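Local atomic coordinates of sensor protein (Geobacter sulfurreducens, PDB entry 3H7M), a protein that is probably a membrane-bound sensor histidine kinase, represented here by its sensor domain, which resembles periplasmic solute-binding proteins. Residues P145-G157 with G169-L181. Numbering follows the deposited sequence.
Sequences PTPADALRLLAAG and GMYIIRENRLTNL
In this sensor domain with a periplasmic binding protein fold, helix 147-155 and the 169-175 part of helix 166-175 cross at -60° on one side of the mixed sheet, and the chain after the second helix also packs on the first. I172 fits against A148, with CD1 3.6 Å from A148 CB and CG2 nearly as close. L151 CD1 packs on G169 CA at 3.8 Å. Further along, L178 and L181 close over the same helix. L178 CD1 rests 3.7 Å from L151 CB, and its CD2 meets A155 CB. L181 splits its methyls: CD1 turns to L151, while CD2 touches L154 CD2 at 3.4 Å. F101 of strand 87-103 touches both L151 and L154. Beside this apolar patch, R152 NH2 gives a bent bond to N176 OD1 (2.9 Å), reaching it from above the carbonyl plane. R152 NH1 meets D149 OD1 in a salt bridge, and A148 CB lies over the centre of the guanidinium face. An alanine at N176 removes OD1, so R152 NH2 would probably be left without this acceptor and the guanidinium freer to swing about its D149 bridge. At the other end, with chi1 at 52°, N180 CG sits between the backbone N and the carbonyl carbon. From there ND2 donates to A155 O at 3.0 Å, in the carbonyl plane and on a lone pair.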
# COMPACT_ATOMS: atom_id res chain seq x y z
N PRO A 145 11.60 5.46 4.39
CA PRO A 145 10.70 4.73 5.29
C PRO A 145 9.25 4.81 4.84
O PRO A 145 8.46 3.90 5.10
CB PRO A 145 10.92 5.43 6.63
CG PRO A 145 12.31 5.97 6.51
CD PRO A 145 12.35 6.50 5.12
N THR A 146 8.88 5.90 4.17
CA THR A 146 7.50 6.04 3.70
C THR A 146 7.51 6.70 2.36
O THR A 146 8.46 7.38 1.99
CB THR A 146 6.66 6.97 4.59
OG1 THR A 146 7.11 8.33 4.41
CG2 THR A 146 6.77 6.56 6.08
N PRO A 147 6.43 6.52 1.59
CA PRO A 147 6.41 7.17 0.28
C PRO A 147 6.41 8.70 0.43
O PRO A 147 6.99 9.41 -0.40
CB PRO A 147 5.13 6.63 -0.36
CG PRO A 147 4.29 6.17 0.80
CD PRO A 147 5.28 5.63 1.79
N ALA A 148 5.77 9.21 1.48
CA ALA A 148 5.70 10.64 1.72
C ALA A 148 7.12 11.18 1.92
O ALA A 148 7.45 12.27 1.43
CB ALA A 148 4.82 10.95 2.94
N ASP A 149 7.97 10.43 2.61
CA ASP A 149 9.34 10.87 2.80
C ASP A 149 10.02 10.95 1.45
O ASP A 149 10.86 11.81 1.21
CB ASP A 149 10.12 9.94 3.71
CG ASP A 149 9.91 10.27 5.15
OD1 ASP A 149 9.84 11.48 5.45
OD2 ASP A 149 9.83 9.34 5.99
N ALA A 150 9.63 10.07 0.54
CA ALA A 150 10.21 10.13 -0.78
C ALA A 150 9.79 11.45 -1.43
O ALA A 150 10.61 12.16 -2.00
CB ALA A 150 9.72 8.97 -1.63
N LEU A 151 8.50 11.76 -1.35
CA LEU A 151 7.97 12.97 -1.96
C LEU A 151 8.49 14.26 -1.31
O LEU A 151 8.63 15.28 -1.97
CB LEU A 151 6.44 12.90 -1.96
CG LEU A 151 5.91 11.75 -2.83
CD1 LEU A 151 4.40 11.63 -2.71
CD2 LEU A 151 6.28 11.99 -4.30
N ARG A 152 8.81 14.21 -0.03
CA ARG A 152 9.34 15.38 0.64
C ARG A 152 10.71 15.70 0.09
O ARG A 152 11.03 16.86 -0.15
CB ARG A 152 9.42 15.15 2.14
CG ARG A 152 8.07 15.19 2.80
CD ARG A 152 8.07 14.60 4.19
NE ARG A 152 6.69 14.49 4.67
CZ ARG A 152 6.24 13.52 5.47
NH1 ARG A 152 7.05 12.57 5.87
NH2 ARG A 152 4.98 13.52 5.88
N LEU A 153 11.53 14.67 -0.10
CA LEU A 153 12.89 14.86 -0.60
C LEU A 153 12.82 15.44 -2.00
O LEU A 153 13.56 16.35 -2.35
CB LEU A 153 13.64 13.53 -0.65
CG LEU A 153 15.09 13.68 -1.12
CD1 LEU A 153 15.90 14.34 -0.03
CD2 LEU A 153 15.68 12.32 -1.45
N LEU A 154 11.92 14.92 -2.80
CA LEU A 154 11.78 15.46 -4.13
C LEU A 154 11.39 16.94 -4.05
O LEU A 154 11.94 17.79 -4.74
CB LEU A 154 10.69 14.71 -4.86
CG LEU A 154 10.39 15.15 -6.28
CD1 LEU A 154 11.60 14.80 -7.19
CD2 LEU A 154 9.13 14.43 -6.75
N ALA A 155 10.41 17.22 -3.19
CA ALA A 155 9.88 18.56 -3.01
C ALA A 155 10.99 19.50 -2.56
O ALA A 155 11.05 20.66 -2.98
CB ALA A 155 8.77 18.54 -2.01
N ALA A 156 11.86 18.96 -1.72
CA ALA A 156 12.98 19.69 -1.16
C ALA A 156 14.19 19.79 -2.08
O ALA A 156 15.27 20.21 -1.64
CB ALA A 156 13.40 19.05 0.15
N GLY A 157 14.03 19.39 -3.34
CA GLY A 157 15.15 19.42 -4.27
C GLY A 157 16.28 18.50 -3.83
O GLY A 157 17.42 18.70 -4.20
N GLY A 169 0.23 9.21 -3.50
CA GLY A 169 1.02 10.35 -3.92
C GLY A 169 0.20 11.61 -3.90
O GLY A 169 0.57 12.58 -3.26
N MET A 170 -0.92 11.58 -4.60
CA MET A 170 -1.81 12.73 -4.62
C MET A 170 -2.30 13.07 -3.22
O MET A 170 -2.30 14.23 -2.84
CB MET A 170 -2.98 12.44 -5.54
CG MET A 170 -2.54 12.08 -6.96
SD MET A 170 -1.19 13.17 -7.55
CE MET A 170 -2.09 14.62 -8.07
N TYR A 171 -2.70 12.07 -2.44
CA TYR A 171 -3.17 12.38 -1.09
C TYR A 171 -2.09 13.02 -0.28
O TYR A 171 -2.34 13.93 0.50
CB TYR A 171 -3.65 11.14 -0.35
CG TYR A 171 -5.07 10.77 -0.72
CD1 TYR A 171 -5.37 10.16 -1.94
CD2 TYR A 171 -6.13 11.06 0.14
CE1 TYR A 171 -6.69 9.85 -2.30
CE2 TYR A 171 -7.45 10.75 -0.21
CZ TYR A 171 -7.72 10.14 -1.42
OH TYR A 171 -9.02 9.84 -1.76
N ILE A 172 -0.87 12.55 -0.46
CA ILE A 172 0.24 13.09 0.29
C ILE A 172 0.58 14.51 -0.14
O ILE A 172 0.92 15.35 0.68
CB ILE A 172 1.47 12.19 0.14
CG1 ILE A 172 1.25 10.90 0.92
CG2 ILE A 172 2.69 12.89 0.66
CD1 ILE A 172 2.26 9.79 0.62
N ILE A 173 0.47 14.77 -1.44
CA ILE A 173 0.81 16.07 -1.95
C ILE A 173 -0.11 17.09 -1.34
O ILE A 173 0.32 18.19 -0.98
CB ILE A 173 0.70 16.09 -3.49
CG1 ILE A 173 1.95 15.48 -4.09
CG2 ILE A 173 0.54 17.51 -3.98
CD1 ILE A 173 1.87 15.33 -5.59
N ARG A 174 -1.37 16.72 -1.18
CA ARG A 174 -2.36 17.61 -0.60
C ARG A 174 -2.15 17.78 0.90
O ARG A 174 -2.11 18.89 1.41
CB ARG A 174 -3.76 17.07 -0.84
CG ARG A 174 -4.82 17.95 -0.22
CD ARG A 174 -6.22 17.48 -0.51
NE ARG A 174 -6.57 16.34 0.33
CZ ARG A 174 -7.78 15.80 0.35
NH1 ARG A 174 -8.74 16.31 -0.42
NH2 ARG A 174 -8.04 14.74 1.11
N GLU A 175 -1.99 16.69 1.60
CA GLU A 175 -1.83 16.76 3.03
C GLU A 175 -0.57 17.46 3.51
O GLU A 175 -0.59 18.25 4.46
CB GLU A 175 -1.88 15.36 3.63
CG GLU A 175 -1.45 15.33 5.09
CD GLU A 175 -2.05 14.17 5.85
OE1 GLU A 175 -3.28 14.15 5.98
OE2 GLU A 175 -1.29 13.27 6.30
N ASN A 176 0.54 17.14 2.88
CA ASN A 176 1.79 17.73 3.28
C ASN A 176 2.11 18.96 2.45
O ASN A 176 3.22 19.43 2.47
CB ASN A 176 2.91 16.68 3.17
CG ASN A 176 2.79 15.60 4.23
OD1 ASN A 176 3.00 14.42 3.96
ND2 ASN A 176 2.45 16.00 5.45
N ARG A 177 1.13 19.44 1.69
CA ARG A 177 1.32 20.64 0.89
C ARG A 177 2.59 20.70 0.03
O ARG A 177 3.28 21.72 -0.00
CB ARG A 177 1.27 21.85 1.82
CG ARG A 177 -0.11 22.08 2.37
CD ARG A 177 -0.18 23.27 3.28
NE ARG A 177 -1.51 23.36 3.85
CZ ARG A 177 -1.87 24.25 4.77
NH1 ARG A 177 -0.99 25.14 5.23
NH2 ARG A 177 -3.12 24.24 5.22
N LEU A 178 2.88 19.62 -0.68
CA LEU A 178 4.04 19.58 -1.57
C LEU A 178 3.54 20.07 -2.91
O LEU A 178 3.48 19.31 -3.88
CB LEU A 178 4.52 18.16 -1.71
CG LEU A 178 4.75 17.56 -0.33
CD1 LEU A 178 5.32 16.15 -0.52
CD2 LEU A 178 5.71 18.43 0.46
N THR A 179 3.19 21.35 -2.97
CA THR A 179 2.59 21.89 -4.18
C THR A 179 3.47 22.17 -5.38
O THR A 179 2.99 22.69 -6.38
CB THR A 179 1.74 23.13 -3.85
OG1 THR A 179 2.57 24.19 -3.35
CG2 THR A 179 0.70 22.77 -2.79
N ASN A 180 4.75 21.82 -5.29
CA ASN A 180 5.63 21.99 -6.45
C ASN A 180 5.75 20.62 -7.15
O ASN A 180 6.42 20.50 -8.17
CB ASN A 180 7.03 22.50 -6.01
CG ASN A 180 7.65 21.65 -4.93
OD1 ASN A 180 6.93 21.11 -4.09
ND2 ASN A 180 8.98 21.54 -4.92
N LEU A 181 5.09 19.58 -6.61
CA LEU A 181 5.16 18.24 -7.22
C LEU A 181 4.01 17.94 -8.16
O LEU A 181 2.87 18.32 -7.92
CB LEU A 181 5.18 17.12 -6.15
CG LEU A 181 6.26 17.22 -5.07
CD1 LEU A 181 6.22 16.05 -4.14
CD2 LEU A 181 7.62 17.30 -5.75